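Local coordinates for capsid Protein (Unidentified, PDB 4DMI) that probably serves as a structural component of a phage capsid and assembles as a pentamer of subunits rich in beta structure, at residues B[85-90]-B[161-166]; B[103-108]-B[149-154]. One frame throughout, in Å; residues are numbered along the deposited sequence. Where two conformers were deposited one is given.

Interaction 1: residues B[85-90]-B[161-166]; sequences YKVVGN and GIARQI
Y85 and Q165 meet across a non-hydrogen-bonded pair, where Q165 CG sits over one face of the Y85 ring, 4.0 Å from the ring centroid. This is a CH-pi contact. The Q165 chain runs extended across the ring, CG anti to its own N (chi1 -161°), and turns its amide 26° from the ring plane. A water at the ring edge donates to Y85 OH, while its bond to Q165 OE1 is weak. Y85 OH also bonds T81 O, and Q165 NE2 bonds A167 O.

On the same face of the sheet, V87 CB meets A163 CB at 3.9 Å. On the other face, V88 CG2 lies 3.5 Å from I162 CG1 in one of two V88 conformers, so the tightness is doubtful. K86 CB rests against I166 CG1.

Four backbone bonds hold the strands, two each for K86-R164 and V88-I162; V88 N to I162 O is 2.9 Å. R164 grips Q165 O side-on with NE and NH2, and its other bonds reach Q58, A60 and I174. G89 and G161 bring their CA atoms within 3.8 Å, at backbone angles that suit glycine. The strands run antiparallel at 178°, a regular pairing inside the mixed beta-sheet of this capsid domain.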
loop_
_atom_site.group_PDB
_atom_site.type_symbol
_atom_site.label_atom_id
_atom_site.label_comp_id
_atom_site.label_asym_id
_atom_site.label_seq_id
_atom_site.Cartn_x
_atom_site.Cartn_y
_atom_site.Cartn_z
ATOM N N TYR B 85 10.159 -14.196 6.706
ATOM C CA TYR B 85 8.967 -14.388 7.519
ATOM C C TYR B 85 8.132 -13.131 7.585
ATOM O O TYR B 85 8.656 -12.043 7.828
ATOM C CB TYR B 85 9.362 -14.799 8.943
ATOM C CG TYR B 85 10.108 -16.113 9.020
ATOM C CD1 TYR B 85 11.489 -16.154 8.848
ATOM C CD2 TYR B 85 9.440 -17.304 9.256
ATOM C CE1 TYR B 85 12.188 -17.353 8.917
ATOM C CE2 TYR B 85 10.134 -18.517 9.322
ATOM C CZ TYR B 85 11.503 -18.525 9.150
ATOM O OH TYR B 85 12.214 -19.701 9.217
ATOM N N LYS B 86 6.825 -13.273 7.383
ATOM C CA LYS B 86 5.890 -12.184 7.634
ATOM C C LYS B 86 5.408 -12.364 9.062
ATOM O O LYS B 86 5.066 -13.458 9.477
ATOM C CB LYS B 86 4.710 -12.255 6.668
ATOM C CG LYS B 86 3.542 -11.359 7.063
ATOM C CD LYS B 86 2.435 -11.413 6.010
ATOM C CE LYS B 86 1.352 -10.396 6.322
ATOM N NZ LYS B 86 0.393 -10.226 5.201
ATOM N N VAL B 87 5.425 -11.283 9.853
ATOM C CA VAL B 87 4.964 -11.347 11.236
ATOM C C VAL B 87 4.111 -10.124 11.549
ATOM O O VAL B 87 4.535 -8.982 11.354
ATOM C CB VAL B 87 6.151 -11.491 12.234
ATOM C CG1 VAL B 87 7.186 -10.397 12.031
ATOM C CG2 VAL B 87 5.648 -11.500 13.662
ATOM N N VAL B 88 2.885 -10.378 11.991
ATOM C CA VAL B 88 1.903 -9.326 12.202
ATOM C C VAL B 88 1.184 -9.545 13.517
ATOM O O VAL B 88 0.942 -10.674 13.933
ATOM C CB VAL B 88 0.872 -9.276 11.059
ATOM C CG1 VAL B 88 1.536 -8.949 9.764
ATOM C CG2 VAL B 88 0.152 -10.590 10.922
ATOM N N GLY B 89 0.831 -8.455 14.179
ATOM C CA GLY B 89 0.202 -8.573 15.479
ATOM C C GLY B 89 0.195 -7.293 16.270
ATOM O O GLY B 89 0.256 -6.210 15.687
ATOM N N ASN B 90 0.096 -7.426 17.591
ATOM C CA ASN B 90 -0.015 -6.272 18.491
ATOM C C ASN B 90 0.753 -6.469 19.781
ATOM O O ASN B 90 0.979 -7.603 20.233
ATOM C CB ASN B 90 -1.481 -5.969 18.846
ATOM C CG ASN B 90 -2.283 -5.452 17.670
ATOM O OD1 ASN B 90 -2.132 -4.304 17.251
ATOM N ND2 ASN B 90 -3.152 -6.307 17.125
ATOM N N GLY B 161 0.038 -12.372 17.958
ATOM C CA GLY B 161 0.031 -12.250 16.519
ATOM C C GLY B 161 0.203 -13.552 15.787
ATOM O O GLY B 161 0.042 -14.633 16.369
ATOM N N ILE B 162 0.513 -13.436 14.500
ATOM C CA ILE B 162 0.738 -14.592 13.648
ATOM C C ILE B 162 1.943 -14.336 12.764
ATOM O O ILE B 162 2.285 -13.189 12.463
ATOM C CB ILE B 162 -0.508 -14.913 12.782
ATOM C CG1 ILE B 162 -0.950 -13.690 11.974
ATOM C CG2 ILE B 162 -1.671 -15.369 13.651
ATOM C CD1 ILE B 162 -2.170 -13.943 11.089
ATOM N N ALA B 163 2.587 -15.411 12.341
ATOM C CA ALA B 163 3.670 -15.311 11.385
ATOM C C ALA B 163 3.635 -16.502 10.458
ATOM O O ALA B 163 3.005 -17.516 10.753
ATOM C CB ALA B 163 5.041 -15.238 12.102
ATOM N N ARG B 164 4.304 -16.383 9.324
ATOM C CA ARG B 164 4.558 -17.547 8.479
ATOM C C ARG B 164 5.791 -17.349 7.636
ATOM O O ARG B 164 6.227 -16.219 7.394
ATOM C CB ARG B 164 3.350 -17.906 7.591
ATOM C CG ARG B 164 2.980 -16.860 6.537
ATOM C CD ARG B 164 2.219 -17.529 5.370
ATOM N NE ARG B 164 3.181 -18.187 4.487
ATOM C CZ ARG B 164 2.982 -18.440 3.199
ATOM N NH1 ARG B 164 1.797 -18.165 2.630
ATOM N NH2 ARG B 164 3.959 -18.981 2.484
ATOM N N GLN B 165 6.355 -18.460 7.195
ATOM C CA GLN B 165 7.510 -18.401 6.313
ATOM C C GLN B 165 7.009 -18.129 4.899
ATOM O O GLN B 165 6.202 -18.901 4.355
ATOM C CB GLN B 165 8.332 -19.684 6.356
ATOM C CG GLN B 165 9.750 -19.434 5.822
ATOM C CD GLN B 165 10.621 -20.665 5.773
ATOM O OE1 GLN B 165 10.308 -21.698 6.364
ATOM N NE2 GLN B 165 11.728 -20.561 5.046
ATOM N N ILE B 166 7.504 -17.044 4.308
ATOM C CA ILE B 166 7.090 -16.604 2.979
ATOM C C ILE B 166 8.012 -17.159 1.890
ATOM O O ILE B 166 7.567 -17.475 0.781
ATOM C CB ILE B 166 7.040 -15.046 2.909
ATOM C CG1 ILE B 166 6.035 -14.481 3.919
ATOM C CG2 ILE B 166 6.719 -14.555 1.494
ATOM C CD1 ILE B 166 4.575 -14.908 3.672
HETATM O O HOH W 1 10.760 -22.202 9.780
#

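Interaction 2: residues B[103-108]-B[149-154]; sequences VIEVTD and QARSNN
The flat groups of E105, Q149 and R151 gather on one face of the sheet. The E105 carboxylate lies at the edge of the R151 guanidinium, near its plane, with the two planes 27° apart. The Q149 amide comes to the same carboxylate from directly across the pair, Q149 being the bridge partner of E105, its plane turned 39° from it. The setting is an antiparallel pairing within the mixed beta-sheet of the capsid domain, strand 102-107 against strand 147-152.

E105 OE2 takes two donors. R151 NE reaches it on the syn side at 2.9 Å, but well out of the carboxylate plane, in a salt bridge. Q149 NE2 reaches E105 OE2 on the anti side at 2.6 Å; this belongs to one of two E105 conformers, and its shortness is doubtful. R151 NH2 adds a weak bond to E105 OE1. In this conformer the two donors would favour the charged carboxylate and restrain its rotation.

E105 and Q149 both place CG between the backbone N and the carbonyl carbon. Their CG atoms therefore come within 3.5 Å of each other before the chains cross. The R151 chain bends at its third torsion, which brings NE back to the carboxylate. V103 lies beside R151, pointing the same way. T75 packs on Q149 and R151 from strand 74-77, and T112 and I114 pack on E105 from strand 112-121.

On the other face, I104 and A150 pack together and both touch I78. Backbone bonds join V103 with R151 and E105 with Q149, two for each pair. In the latter, Q149 N donates to E105 O at 2.9 Å.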
loop_
_atom_site.group_PDB
_atom_site.type_symbol
_atom_site.label_atom_id
_atom_site.label_comp_id
_atom_site.label_asym_id
_atom_site.label_seq_id
_atom_site.Cartn_x
_atom_site.Cartn_y
_atom_site.Cartn_z
ATOM N N VAL B 103 7.721 -6.964 23.393
ATOM C CA VAL B 103 8.423 -6.620 22.161
ATOM C C VAL B 103 8.498 -7.765 21.172
ATOM O O VAL B 103 8.357 -8.944 21.538
ATOM C CB VAL B 103 9.876 -6.140 22.432
ATOM C CG1 VAL B 103 9.891 -4.842 23.242
ATOM C CG2 VAL B 103 10.695 -7.225 23.131
ATOM N N ILE B 104 8.711 -7.407 19.911
ATOM C CA ILE B 104 9.212 -8.344 18.914
ATOM C C ILE B 104 10.671 -7.990 18.733
ATOM O O ILE B 104 11.025 -6.825 18.574
ATOM C CB ILE B 104 8.497 -8.169 17.560
ATOM C CG1 ILE B 104 7.017 -8.557 17.689
ATOM C CG2 ILE B 104 9.179 -9.004 16.472
ATOM C CD1 ILE B 104 6.759 -10.083 17.772
ATOM N N GLU B 105 11.551 -8.998 18.761
ATOM C CA GLU B 105 12.972 -8.739 18.561
ATOM C C GLU B 105 13.679 -9.845 17.796
ATOM O O GLU B 105 13.262 -11.006 17.797
ATOM C CB GLU B 105 13.679 -8.492 19.898
ATOM C CG GLU B 105 13.654 -9.683 20.837
ATOM C CD GLU B 105 13.985 -9.301 22.262
ATOM O OE1 GLU B 105 14.091 -8.085 22.525
ATOM O OE2 GLU B 105 14.143 -10.214 23.108
ATOM N N VAL B 106 14.776 -9.463 17.142
ATOM C CA VAL B 106 15.618 -10.414 16.430
ATOM C C VAL B 106 16.976 -10.428 17.126
ATOM O O VAL B 106 17.442 -9.400 17.609
ATOM C CB VAL B 106 15.731 -10.078 14.923
ATOM C CG1 VAL B 106 16.257 -8.666 14.696
ATOM C CG2 VAL B 106 16.601 -11.103 14.204
ATOM N N THR B 107 17.582 -11.608 17.225
ATOM C CA THR B 107 18.826 -11.771 17.970
ATOM C C THR B 107 19.662 -12.892 17.384
ATOM O O THR B 107 19.130 -13.806 16.754
ATOM C CB THR B 107 18.545 -12.095 19.460
ATOM O OG1 THR B 107 19.773 -12.122 20.198
ATOM C CG2 THR B 107 17.854 -13.452 19.607
ATOM N N ASP B 108 20.970 -12.816 17.600
ATOM C CA ASP B 108 21.861 -13.933 17.297
ATOM C C ASP B 108 22.546 -14.425 18.567
ATOM O O ASP B 108 23.470 -15.239 18.511
ATOM C CB ASP B 108 22.910 -13.541 16.251
ATOM C CG ASP B 108 23.793 -12.370 16.698
ATOM O OD1 ASP B 108 23.612 -11.863 17.827
ATOM O OD2 ASP B 108 24.664 -11.951 15.900
ATOM N N GLN B 149 11.829 -13.516 17.821
ATOM C CA GLN B 149 11.107 -13.882 19.042
ATOM C C GLN B 149 10.159 -12.803 19.557
ATOM O O GLN B 149 10.283 -11.622 19.228
ATOM C CB GLN B 149 12.110 -14.285 20.141
ATOM C CG GLN B 149 12.978 -13.121 20.620
ATOM C CD GLN B 149 14.142 -13.548 21.511
ATOM O OE1 GLN B 149 14.559 -14.708 21.510
ATOM N NE2 GLN B 149 14.662 -12.603 22.286
ATOM N N ALA B 150 9.188 -13.240 20.347
ATOM C CA ALA B 150 8.284 -12.346 21.062
ATOM C C ALA B 150 8.663 -12.455 22.527
ATOM O O ALA B 150 8.866 -13.557 23.044
ATOM C CB ALA B 150 6.862 -12.789 20.858
ATOM N N ARG B 151 8.754 -11.327 23.209
ATOM C CA ARG B 151 9.132 -11.347 24.611
ATOM C C ARG B 151 8.273 -10.399 25.437
ATOM O O ARG B 151 8.121 -9.221 25.097
ATOM C CB ARG B 151 10.613 -10.985 24.765
ATOM C CG ARG B 151 11.095 -10.971 26.206
ATOM C CD ARG B 151 12.608 -10.833 26.278
ATOM N NE ARG B 151 13.076 -9.562 25.727
ATOM C CZ ARG B 151 13.253 -8.456 26.445
ATOM N NH1 ARG B 151 12.996 -8.453 27.748
ATOM N NH2 ARG B 151 13.693 -7.355 25.860
ATOM N N SER B 152 7.698 -10.932 26.511
ATOM C CA SER B 152 7.024 -10.150 27.540
ATOM C C SER B 152 7.702 -10.440 28.867
ATOM O O SER B 152 7.914 -11.611 29.212
ATOM C CB SER B 152 5.555 -10.549 27.643
ATOM O OG SER B 152 5.047 -10.217 28.931
ATOM N N ASN B 153 8.060 -9.401 29.616
ATOM C CA ASN B 153 8.797 -9.613 30.868
ATOM C C ASN B 153 7.912 -9.566 32.103
ATOM O O ASN B 153 8.412 -9.556 33.230
ATOM C CB ASN B 153 9.928 -8.589 31.017
ATOM C CG ASN B 153 9.421 -7.209 31.409
ATOM O OD1 ASN B 153 8.236 -6.903 31.269
ATOM N ND2 ASN B 153 10.321 -6.372 31.913
ATOM N N ASN B 154 6.603 -9.543 31.889
ATOM C CA ASN B 154 5.647 -9.242 32.955
ATOM C C ASN B 154 4.274 -9.822 32.639
ATOM O O ASN B 154 3.829 -9.776 31.486
ATOM C CB ASN B 154 5.540 -7.717 33.107
ATOM C CG ASN B 154 4.782 -7.296 34.355
ATOM O OD1 ASN B 154 3.562 -7.436 34.436
ATOM N ND2 ASN B 154 5.504 -6.750 35.326
#

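After the N-terminal arm and strands 67-72 and 74-77, the chain enters strand 83-95, which carries segment 85-90. It then runs on to strand 102-107 and segment 103-108. Strands 112-121 and 133-142 follow before strand 147-152 returns to pair with 103-108. Interaction 2 closes this inner loop of 40 residues. The chain goes on into strand 158-167, where 161-166 pairs with 85-90. Interaction 1 closes the outer loop of 70 residues, so interaction 2 is nested inside it. The two contacts lie about 14 Å apart, centre to centre, and do not touch. Strand 112-121 joins them within one sheet, pairing with both 83-95 and 102-107.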